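Local coordinates for probable benzoylformate decarboxylase (Rhodococcus jostii, PDB 7ORX), which belongs to the thiamine diphosphate-dependent enzymes with three alpha/beta domains and binds thiamine diphosphate together with a sodium ion, at residues 84-89 with 401-406; 241-246 with 390-395; 374-379 with 397-402; 426-431 with 452-457. All blocks are in the same frame, centred on the assembly; numbering follows the deposited sequence.

Interaction 1 of 4, residues 84-89 with 401-406; sequences ALTNSV and PASGGL. With TPP (thiamine diphosphate), chain I.
N87 of helix 82-90 makes a buried polar contact with the loop P401-L406, joining the N-terminal thiamine diphosphate family region to the C-terminal one. The evidence lies in its carboxamide, which meets the loop backbone with both ends. N87 OD1 accepts from S403 N at 2.8 Å, in the carbonyl plane and with an N-H...O angle of 158°; a second, weak bond reaches the same oxygen from G405 N. N87 ND2 gives a hydrogen to G405 O at 2.8 Å, lying close to the plane of its own amide but somewhat tilted from that of the G405 carbonyl. The torsion that sets CG beside the backbone N (chi1 -77°) aims the amide into the loop, where it runs side by side with P401; P401 CB comes 3.5 Å from N87 OD1. P401 to G404 form a type I turn that folds round the amide. S403 OG lies 3.0 Å from T86 OG1 and also near N87 OD1; T86 OG1 itself bonds to G83 O. Just beyond, the loop meets the cofactor: thiamine diphosphate N4' donates to G404 O at 2.6 Å, and L406 N donates to N3' at 3.2 Å. One amide thus fixes its own rotation by bonding at both ends, and it holds the backbone next to the groups that bind the cofactor pyrimidine, a second-shell position.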
# COMPACT_ATOMS: atom_id res chain seq x y z
N ALA C 84 2.26 -13.71 13.76
CA ALA C 84 1.18 -14.64 14.16
C ALA C 84 0.06 -14.58 13.13
O ALA C 84 -0.45 -15.63 12.75
CB ALA C 84 0.74 -14.30 15.54
N LEU C 85 -0.24 -13.38 12.64
CA LEU C 85 -1.38 -13.09 11.73
C LEU C 85 -1.22 -13.86 10.42
O LEU C 85 -2.24 -14.22 9.84
CB LEU C 85 -1.42 -11.58 11.51
CG LEU C 85 -2.78 -10.94 11.44
CD1 LEU C 85 -3.81 -11.65 12.31
CD2 LEU C 85 -2.67 -9.48 11.82
N THR C 86 0.01 -14.12 9.97
CA THR C 86 0.27 -14.93 8.75
C THR C 86 -0.39 -16.30 8.90
O THR C 86 -0.94 -16.81 7.90
CB THR C 86 1.77 -15.11 8.46
OG1 THR C 86 2.45 -15.92 9.46
CG2 THR C 86 2.46 -13.78 8.25
N ASN C 87 -0.31 -16.92 10.08
CA ASN C 87 -0.88 -18.27 10.28
C ASN C 87 -2.39 -18.17 10.10
O ASN C 87 -2.96 -19.06 9.48
CB ASN C 87 -0.45 -18.90 11.62
CG ASN C 87 0.97 -19.43 11.55
OD1 ASN C 87 1.37 -20.07 10.59
ND2 ASN C 87 1.77 -19.15 12.57
N SER C 88 -2.99 -17.08 10.60
CA SER C 88 -4.46 -16.85 10.57
C SER C 88 -4.96 -16.81 9.12
O SER C 88 -6.01 -17.41 8.83
CB SER C 88 -4.80 -15.63 11.33
OG SER C 88 -4.15 -15.68 12.62
N VAL C 89 -4.16 -16.21 8.24
CA VAL C 89 -4.49 -16.11 6.80
C VAL C 89 -4.62 -17.51 6.22
O VAL C 89 -5.68 -17.83 5.66
CB VAL C 89 -3.45 -15.23 6.07
CG1 VAL C 89 -3.47 -15.40 4.57
CG2 VAL C 89 -3.64 -13.76 6.44
N PRO C 401 0.88 -24.82 12.63
CA PRO C 401 0.87 -23.48 12.05
C PRO C 401 0.77 -23.53 10.53
O PRO C 401 1.64 -24.11 9.91
CB PRO C 401 2.21 -22.86 12.50
CG PRO C 401 3.05 -24.01 12.96
CD PRO C 401 2.06 -25.03 13.48
N ALA C 402 -0.23 -22.86 9.96
CA ALA C 402 -0.61 -23.00 8.54
C ALA C 402 0.36 -22.25 7.63
O ALA C 402 0.31 -22.52 6.45
CB ALA C 402 -2.05 -22.61 8.31
N SER C 403 1.21 -21.37 8.12
CA SER C 403 2.29 -20.78 7.29
C SER C 403 3.66 -21.05 7.94
O SER C 403 4.61 -20.35 7.63
CB SER C 403 2.08 -19.32 7.04
OG SER C 403 2.61 -18.55 8.12
N GLY C 404 3.74 -22.05 8.80
CA GLY C 404 4.98 -22.41 9.53
C GLY C 404 5.58 -21.22 10.24
O GLY C 404 6.77 -21.25 10.53
N GLY C 405 4.79 -20.18 10.50
CA GLY C 405 5.15 -19.09 11.42
C GLY C 405 5.29 -19.64 12.82
O GLY C 405 4.26 -20.06 13.39
N LEU C 406 6.51 -19.71 13.35
CA LEU C 406 6.70 -20.31 14.69
C LEU C 406 6.23 -19.31 15.74
O LEU C 406 6.19 -18.11 15.45
CB LEU C 406 8.14 -20.76 14.92
CG LEU C 406 8.61 -21.91 14.02
CD1 LEU C 406 9.97 -22.41 14.50
CD2 LEU C 406 7.59 -23.04 13.96
N1' TPP I . 11.24 -17.98 12.49
C2' TPP I . 9.91 -18.15 12.46
CM2 TPP I . 9.06 -17.11 13.12
N3' TPP I . 9.29 -19.17 11.88
C4' TPP I . 10.04 -20.09 11.27
N4' TPP I . 9.38 -21.10 10.68
C5' TPP I . 11.46 -20.02 11.25
C6' TPP I . 11.99 -18.91 11.88
C7' TPP I . 12.34 -21.06 10.59
N3 TPP I . 12.32 -22.38 11.27
C2 TPP I . 11.73 -23.45 10.74
S1 TPP I . 11.92 -24.87 11.68
C5 TPP I . 12.84 -23.96 12.83
C4 TPP I . 12.90 -22.64 12.52
CM4 TPP I . 13.54 -21.57 13.35
C6 TPP I . 13.52 -24.64 13.98
C7 TPP I . 12.63 -24.85 15.17
O7 TPP I . 12.67 -26.26 15.47
PA TPP I . 12.20 -26.82 16.89
O1A TPP I . 10.99 -26.23 17.52
O2A TPP I . 13.45 -26.77 17.71
O3A TPP I . 11.87 -28.31 16.38
PB TPP I . 12.84 -29.39 15.65
O1B TPP I . 12.04 -30.66 15.42
O2B TPP I . 13.34 -28.76 14.37
O3B TPP I . 13.96 -29.59 16.65

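Interaction 2 of 4, residues 241-246 with 390-395; sequences SRCPFP and MDLSHQ
L392, P246 and C243 bury the most surface where the loop 241-246, within the central family region, passes the loop 390-395 of the C-terminal one. The touching parts of the two segments run 112° apart, end to end, and no hydrogen bond links them. L392 contributes at both ends. Its carbonyl oxygen takes a CA-H...O contact from P246, with CA and O 3.4 Å apart and an angle of 140° at the hydrogen, while its branch CD2 lies 4.3 Å from C243 SG. The sulfur arrives there because C243 extends it opposite its backbone N (chi1 176°), toward the leucine. P246 adds its ring: CB rests 4.3 Å from S393 CA, at the point where the backbones come nearest. Within the same segment P246 CD lies over one face of the F245 ring, offset toward the rim. A looser polar approach occurs farther along, where Q395 OE1 stands 3.5 Å from R242 NH2, at the guanidinium edge but not as a hydrogen bond; R242 spends its charge chiefly on D215, which it meets through NE. The hydroxyl of T247 ties the loops more firmly, bonding to both M390 O and L392 N. In the fold, F245 and P246 pack on helix 220-230, R242 on helix 212-216, and C243 and L392 both touch Y398 of strand 398-399.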
# COMPACT_ATOMS: atom_id res chain seq x y z
N SER C 241 -2.11 -28.38 8.31
CA SER C 241 -2.33 -27.58 9.53
C SER C 241 -3.46 -28.24 10.31
O SER C 241 -3.60 -27.87 11.45
CB SER C 241 -2.69 -26.16 9.10
OG SER C 241 -3.63 -26.20 8.01
N ARG C 242 -4.28 -29.12 9.69
CA ARG C 242 -5.37 -29.83 10.40
C ARG C 242 -5.40 -31.28 9.92
O ARG C 242 -4.78 -31.59 8.91
CB ARG C 242 -6.71 -29.15 10.16
CG ARG C 242 -6.69 -27.67 10.54
CD ARG C 242 -8.04 -27.00 10.30
NE ARG C 242 -9.05 -27.50 11.20
CZ ARG C 242 -10.03 -26.79 11.72
NH1 ARG C 242 -10.14 -25.51 11.43
NH2 ARG C 242 -10.88 -27.36 12.56
N CYS C 243 -6.09 -32.14 10.62
CA CYS C 243 -6.26 -33.54 10.20
C CYS C 243 -7.71 -33.75 9.79
O CYS C 243 -8.61 -33.67 10.61
CB CYS C 243 -5.93 -34.50 11.33
SG CYS C 243 -6.24 -36.21 10.84
N PRO C 244 -7.97 -33.93 8.49
CA PRO C 244 -9.33 -34.04 7.99
C PRO C 244 -9.93 -35.44 7.90
O PRO C 244 -11.00 -35.62 7.33
CB PRO C 244 -9.16 -33.49 6.57
CG PRO C 244 -7.80 -33.99 6.18
CD PRO C 244 -6.98 -33.80 7.43
N PHE C 245 -9.26 -36.43 8.46
CA PHE C 245 -9.68 -37.83 8.25
C PHE C 245 -9.17 -38.70 9.38
O PHE C 245 -8.09 -38.45 9.89
CB PHE C 245 -9.08 -38.31 6.94
CG PHE C 245 -9.78 -39.48 6.33
CD1 PHE C 245 -10.95 -39.31 5.63
CD2 PHE C 245 -9.21 -40.74 6.38
CE1 PHE C 245 -11.59 -40.38 5.03
CE2 PHE C 245 -9.84 -41.81 5.77
CZ PHE C 245 -11.05 -41.64 5.11
N PRO C 246 -9.89 -39.77 9.77
CA PRO C 246 -9.38 -40.69 10.79
C PRO C 246 -8.07 -41.36 10.32
O PRO C 246 -8.05 -41.92 9.27
CB PRO C 246 -10.52 -41.72 10.98
CG PRO C 246 -11.72 -41.23 10.21
CD PRO C 246 -11.22 -40.15 9.26
N MET C 390 0.31 -41.84 15.35
CA MET C 390 -0.84 -41.27 16.12
C MET C 390 -2.16 -41.83 15.64
O MET C 390 -2.25 -42.15 14.43
CB MET C 390 -0.84 -39.75 16.00
CG MET C 390 0.34 -39.14 16.73
SD MET C 390 0.22 -39.44 18.49
CE MET C 390 -0.60 -37.94 18.97
N ASP C 391 -3.13 -41.96 16.57
CA ASP C 391 -4.51 -42.47 16.31
C ASP C 391 -5.51 -41.34 16.58
O ASP C 391 -6.12 -41.32 17.64
CB ASP C 391 -4.87 -43.73 17.12
CG ASP C 391 -6.25 -44.34 16.85
OD1 ASP C 391 -7.00 -43.81 16.00
OD2 ASP C 391 -6.56 -45.36 17.52
N LEU C 392 -5.69 -40.48 15.59
CA LEU C 392 -6.63 -39.33 15.58
C LEU C 392 -7.93 -39.78 14.93
O LEU C 392 -7.85 -40.30 13.82
CB LEU C 392 -5.99 -38.21 14.77
CG LEU C 392 -4.93 -37.36 15.46
CD1 LEU C 392 -4.19 -38.12 16.51
CD2 LEU C 392 -3.95 -36.79 14.46
N SER C 393 -9.09 -39.59 15.55
CA SER C 393 -10.35 -40.14 14.98
C SER C 393 -11.56 -39.20 15.13
O SER C 393 -12.65 -39.65 14.83
CB SER C 393 -10.64 -41.50 15.58
OG SER C 393 -10.95 -41.40 16.96
N HIS C 394 -11.37 -38.01 15.68
CA HIS C 394 -12.41 -37.00 15.98
C HIS C 394 -12.10 -35.72 15.22
O HIS C 394 -10.87 -35.43 15.00
CB HIS C 394 -12.53 -36.68 17.49
CG HIS C 394 -13.18 -37.78 18.27
ND1 HIS C 394 -12.47 -38.91 18.67
CD2 HIS C 394 -14.44 -37.95 18.74
CE1 HIS C 394 -13.26 -39.72 19.34
NE2 HIS C 394 -14.49 -39.16 19.39
N GLN C 395 -13.15 -34.99 14.82
CA GLN C 395 -13.00 -33.62 14.27
C GLN C 395 -12.04 -32.84 15.18
O GLN C 395 -12.05 -33.04 16.40
CB GLN C 395 -14.38 -32.97 14.19
CG GLN C 395 -14.42 -31.64 13.49
CD GLN C 395 -13.91 -30.50 14.33
OE1 GLN C 395 -13.43 -29.50 13.77
NE2 GLN C 395 -14.00 -30.62 15.66

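Interaction 3 of 4, residues 374-379 with 397-402; sequences IYVNES and SYYFPA
The ring of Y399 receives I374 CG2 at its edge, in plane, with CE2 3.7 Å away. F400 is bounded differently: P401 CD lies 3.3 Å above one face of its ring, offset toward the rim, and N377 OD1 sits at the edge 3.8 Å from CD2. At the edge of the Y375 ring is S397 O, nearest to CD2. Y398 lies aslant to N377, ring and amide planes 60° apart, and Y398 OH comes 3.5 Å from N377 CB; a first torsion turning CG away from the backbone N (chi1 -176°) swings the ring along the strand to that point. Between these groups the backbones pair as parallel strands. S397 O accepts from Y375 N at 2.7 Å, Y375 O from Y399 N at 3.0 Å, and Y399 O from N377 N at 2.9 Å. The pairing ends beyond N377, whose OD1 takes S379 N in an Asx turn, while E378 places OE1 near P401 CG and bonds it to F408 N. S379 itself belongs to the thiamine diphosphate pocket, into which strand 374-378 thus leads. Strand 398-399 is the outermost of its sheet within the chain, linked to 374-378 through helix 383-389 in a beta-alpha-beta crossover. Strand 425-430 flanks 374-378 on the other side. Y375 and Y398 occupy one face; V376 and Y399 occupy the other, where V376 meets helix 409-418.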
# COMPACT_ATOMS: atom_id res chain seq x y z
N ILE C 374 -6.93 -33.29 21.63
CA ILE C 374 -6.58 -32.33 20.55
C ILE C 374 -5.06 -32.11 20.58
O ILE C 374 -4.58 -31.70 21.64
CB ILE C 374 -7.29 -30.99 20.81
CG1 ILE C 374 -8.81 -31.16 20.78
CG2 ILE C 374 -6.82 -29.92 19.85
CD1 ILE C 374 -9.57 -29.94 21.13
N TYR C 375 -4.34 -32.32 19.48
CA TYR C 375 -2.87 -32.10 19.48
C TYR C 375 -2.56 -30.79 18.77
O TYR C 375 -2.86 -30.69 17.60
CB TYR C 375 -2.12 -33.28 18.86
CG TYR C 375 -2.36 -34.57 19.61
CD1 TYR C 375 -1.64 -34.91 20.74
CD2 TYR C 375 -3.36 -35.43 19.22
CE1 TYR C 375 -1.88 -36.10 21.42
CE2 TYR C 375 -3.62 -36.60 19.89
CZ TYR C 375 -2.88 -36.95 20.99
OH TYR C 375 -3.18 -38.13 21.63
N VAL C 376 -1.93 -29.85 19.46
CA VAL C 376 -1.35 -28.66 18.79
C VAL C 376 0.15 -28.89 18.62
O VAL C 376 0.89 -28.82 19.61
CB VAL C 376 -1.66 -27.37 19.57
CG1 VAL C 376 -0.99 -26.16 18.97
CG2 VAL C 376 -3.16 -27.13 19.67
N ASN C 377 0.57 -29.16 17.39
CA ASN C 377 1.92 -29.56 16.96
C ASN C 377 2.71 -28.36 16.46
O ASN C 377 2.21 -27.67 15.60
CB ASN C 377 1.81 -30.57 15.82
CG ASN C 377 3.10 -31.28 15.56
OD1 ASN C 377 4.15 -30.65 15.51
ND2 ASN C 377 3.06 -32.60 15.46
N GLU C 378 3.91 -28.13 16.94
CA GLU C 378 4.84 -27.14 16.35
C GLU C 378 6.24 -27.71 16.54
O GLU C 378 7.04 -27.14 17.28
CB GLU C 378 4.64 -25.77 16.98
CG GLU C 378 5.35 -24.65 16.23
CD GLU C 378 5.05 -23.25 16.76
OE1 GLU C 378 4.29 -22.49 16.04
OE2 GLU C 378 5.50 -22.92 17.92
N SER C 379 6.46 -28.88 15.96
CA SER C 379 7.69 -29.71 16.10
C SER C 379 8.09 -30.08 14.68
O SER C 379 7.49 -31.04 14.12
CB SER C 379 7.47 -30.93 16.95
OG SER C 379 8.66 -31.69 17.07
N SER C 397 -8.75 -32.67 15.87
CA SER C 397 -7.77 -33.42 16.67
C SER C 397 -6.32 -32.98 16.43
O SER C 397 -5.48 -33.37 17.26
CB SER C 397 -7.90 -34.88 16.42
OG SER C 397 -9.15 -35.33 16.89
N TYR C 398 -6.03 -32.18 15.40
CA TYR C 398 -4.67 -31.74 15.02
C TYR C 398 -4.71 -30.29 14.50
O TYR C 398 -5.53 -29.99 13.64
CB TYR C 398 -4.10 -32.68 13.95
CG TYR C 398 -2.68 -32.40 13.54
CD1 TYR C 398 -1.63 -32.92 14.26
CD2 TYR C 398 -2.35 -31.62 12.45
CE1 TYR C 398 -0.32 -32.67 13.93
CE2 TYR C 398 -1.04 -31.35 12.09
CZ TYR C 398 -0.02 -31.89 12.84
OH TYR C 398 1.29 -31.66 12.54
N TYR C 399 -3.83 -29.46 15.03
CA TYR C 399 -3.52 -28.10 14.53
C TYR C 399 -1.99 -27.96 14.45
O TYR C 399 -1.31 -28.35 15.35
CB TYR C 399 -4.16 -27.01 15.40
CG TYR C 399 -5.64 -27.20 15.52
CD1 TYR C 399 -6.48 -26.78 14.54
CD2 TYR C 399 -6.19 -27.86 16.59
CE1 TYR C 399 -7.86 -26.97 14.61
CE2 TYR C 399 -7.56 -28.09 16.67
CZ TYR C 399 -8.39 -27.62 15.69
OH TYR C 399 -9.70 -27.87 15.84
N PHE C 400 -1.50 -27.40 13.35
CA PHE C 400 -0.09 -27.07 13.08
C PHE C 400 -0.10 -25.70 12.39
O PHE C 400 -0.97 -25.42 11.60
CB PHE C 400 0.53 -28.20 12.26
CG PHE C 400 1.96 -27.98 11.85
CD1 PHE C 400 2.29 -27.09 10.87
CD2 PHE C 400 3.00 -28.64 12.48
CE1 PHE C 400 3.62 -26.86 10.51
CE2 PHE C 400 4.32 -28.41 12.14
CZ PHE C 400 4.63 -27.50 11.17
N PRO C 401 0.88 -24.82 12.63
CA PRO C 401 0.87 -23.48 12.05
C PRO C 401 0.77 -23.53 10.53
O PRO C 401 1.64 -24.11 9.91
CB PRO C 401 2.21 -22.86 12.50
CG PRO C 401 3.05 -24.01 12.96
CD PRO C 401 2.06 -25.03 13.48
N ALA C 402 -0.23 -22.86 9.96
CA ALA C 402 -0.61 -23.00 8.54
C ALA C 402 0.36 -22.25 7.63
O ALA C 402 0.31 -22.52 6.45
CB ALA C 402 -2.05 -22.61 8.31

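Interaction 4 of 4, residues 426-431 with 452-457; sequences IGLIGD and VIIILN. With NA (sodium ion), chain J; TPP (thiamine diphosphate), chain I.
I454 fits between I426 and L428, its CD1 filling the notch between I426 CG2 and L428 CD2 at 3.8 Å from each. This interlocking belongs to a parallel pair in a beta-alpha-beta unit, strands 425-430 and 452-457 joined through helix 440-447, with segment axes 26° apart. L456 continues the same face, with CD1 packed against L428 CB. On the other face the hollow is at G427, which has no side chain; I453 CD1 occupies it, 4.2 Å from G427 CA. I455 CD1 packs 4.0 Å from I429 CB. Straight backbone bonds fix this register, as in I429 N to I454 O, 2.9 Å with an N-H...O angle of 169°. G430, on the face of L428 and L456, also lacks a side chain, and the diphosphate oxygen O1A lies against its CA. Past G430 the paired residues are polar, D431 beside N457. N457 OD1 lies 3.1 Å from D431 OD2, two acceptors that cannot bond; G459 N serves OD1 and E523 takes ND2. D431 CG sits between its backbone N and carbonyl carbon (chi1 63°), bringing D431 OD1 to 2.1 Å from the sodium ion, completed by diphosphate oxygens O2A and O3B, a water, N458 and T460.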
# COMPACT_ATOMS: atom_id res chain seq x y z
N ILE C 426 -3.13 -31.31 24.09
CA ILE C 426 -1.71 -31.64 24.29
C ILE C 426 -0.89 -30.86 23.28
O ILE C 426 -1.07 -31.08 22.10
CB ILE C 426 -1.51 -33.16 24.16
CG1 ILE C 426 -2.48 -33.90 25.08
CG2 ILE C 426 -0.08 -33.53 24.45
CD1 ILE C 426 -2.58 -35.37 24.82
N GLY C 427 -0.02 -29.98 23.74
CA GLY C 427 0.96 -29.27 22.90
C GLY C 427 2.18 -30.12 22.70
O GLY C 427 2.68 -30.70 23.70
N LEU C 428 2.63 -30.28 21.45
CA LEU C 428 3.91 -30.94 21.15
C LEU C 428 4.79 -29.93 20.45
O LEU C 428 4.63 -29.78 19.24
CB LEU C 428 3.61 -32.15 20.27
CG LEU C 428 2.67 -33.18 20.88
CD1 LEU C 428 2.12 -34.05 19.75
CD2 LEU C 428 3.40 -34.03 21.95
N ILE C 429 5.62 -29.24 21.20
CA ILE C 429 6.37 -28.03 20.75
C ILE C 429 7.83 -28.43 20.73
O ILE C 429 8.24 -29.06 21.68
CB ILE C 429 6.12 -26.88 21.75
CG1 ILE C 429 4.64 -26.75 22.14
CG2 ILE C 429 6.70 -25.57 21.25
CD1 ILE C 429 3.69 -26.73 20.99
N GLY C 430 8.58 -28.05 19.72
CA GLY C 430 10.04 -28.17 19.78
C GLY C 430 10.66 -27.16 20.74
O GLY C 430 10.00 -26.16 21.03
N ASP C 431 11.91 -27.38 21.14
CA ASP C 431 12.68 -26.43 21.99
C ASP C 431 12.92 -25.10 21.25
O ASP C 431 13.01 -24.05 21.92
CB ASP C 431 13.98 -27.07 22.49
CG ASP C 431 15.03 -27.49 21.46
OD1 ASP C 431 14.64 -27.94 20.30
OD2 ASP C 431 16.23 -27.36 21.82
N VAL C 452 -1.72 -29.54 28.62
CA VAL C 452 -0.43 -30.24 28.77
C VAL C 452 0.50 -29.82 27.63
O VAL C 452 0.13 -30.01 26.47
CB VAL C 452 -0.69 -31.75 28.77
CG1 VAL C 452 0.62 -32.52 28.90
CG2 VAL C 452 -1.73 -32.09 29.85
N ILE C 453 1.66 -29.27 27.97
CA ILE C 453 2.71 -28.83 27.02
C ILE C 453 3.90 -29.79 27.11
O ILE C 453 4.51 -29.89 28.17
CB ILE C 453 3.11 -27.38 27.34
CG1 ILE C 453 1.91 -26.43 27.26
CG2 ILE C 453 4.21 -26.89 26.44
CD1 ILE C 453 1.31 -26.32 25.89
N ILE C 454 4.21 -30.47 26.02
CA ILE C 454 5.40 -31.35 25.90
C ILE C 454 6.41 -30.64 25.02
O ILE C 454 6.13 -30.48 23.82
CB ILE C 454 5.00 -32.71 25.34
CG1 ILE C 454 4.01 -33.40 26.26
CG2 ILE C 454 6.23 -33.55 25.09
CD1 ILE C 454 3.39 -34.66 25.66
N ILE C 455 7.51 -30.20 25.59
CA ILE C 455 8.65 -29.62 24.84
C ILE C 455 9.49 -30.80 24.36
O ILE C 455 9.93 -31.51 25.20
CB ILE C 455 9.47 -28.68 25.73
CG1 ILE C 455 8.64 -27.55 26.36
CG2 ILE C 455 10.64 -28.13 24.95
CD1 ILE C 455 7.83 -26.77 25.38
N LEU C 456 9.64 -31.02 23.06
CA LEU C 456 10.58 -32.00 22.52
C LEU C 456 11.89 -31.25 22.37
O LEU C 456 11.98 -30.45 21.44
CB LEU C 456 10.12 -32.52 21.16
CG LEU C 456 8.98 -33.51 21.21
CD1 LEU C 456 7.68 -32.83 21.50
CD2 LEU C 456 8.81 -34.22 19.89
N ASN C 457 12.81 -31.47 23.30
CA ASN C 457 14.09 -30.72 23.39
C ASN C 457 15.22 -31.56 22.80
O ASN C 457 15.73 -32.43 23.53
CB ASN C 457 14.42 -30.36 24.84
CG ASN C 457 15.71 -29.58 24.96
OD1 ASN C 457 16.48 -29.50 24.00
ND2 ASN C 457 15.94 -28.97 26.11
NA NA J . 14.78 -28.78 18.33
N1' TPP I . 11.24 -17.98 12.49
C2' TPP I . 9.91 -18.15 12.46
CM2 TPP I . 9.06 -17.11 13.12
N3' TPP I . 9.29 -19.17 11.88
C4' TPP I . 10.04 -20.09 11.27
N4' TPP I . 9.38 -21.10 10.68
C5' TPP I . 11.46 -20.02 11.25
C6' TPP I . 11.99 -18.91 11.88
C7' TPP I . 12.34 -21.06 10.59
N3 TPP I . 12.32 -22.38 11.27
C2 TPP I . 11.73 -23.45 10.74
S1 TPP I . 11.92 -24.87 11.68
C5 TPP I . 12.84 -23.96 12.83
C4 TPP I . 12.90 -22.64 12.52
CM4 TPP I . 13.54 -21.57 13.35
C6 TPP I . 13.52 -24.64 13.98
C7 TPP I . 12.63 -24.85 15.17
O7 TPP I . 12.67 -26.26 15.47
PA TPP I . 12.20 -26.82 16.89
O1A TPP I . 10.99 -26.23 17.52
O2A TPP I . 13.45 -26.77 17.71
O3A TPP I . 11.87 -28.31 16.38
PB TPP I . 12.84 -29.39 15.65
O1B TPP I . 12.04 -30.66 15.42
O2B TPP I . 13.34 -28.76 14.37
O3B TPP I . 13.96 -29.59 16.65
O HOH W 1 13.04 -30.15 19.18

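In the fold
Interactions 3 and 4 lie in one parallel sheet: strands 374-378 and 425-430 are neighbours, joined by backbone bonds such as that of I374 O with I426 N. Both are buried and rest on regular backbone pairing. Interaction 1, also buried, shares P401 and A402 with interaction 3 but relies on a side-chain amide to join two domains. Interaction 2 is the one only partly buried, and it lacks hydrogen bonds between its segments; S241 O nevertheless lies 2.9 Å from F400 N, a probable bond connecting it to interaction 3. Interactions 1 and 4 do not touch, yet meet opposite ends of thiamine diphosphate, the pyrimidine and the diphosphate with its sodium ion.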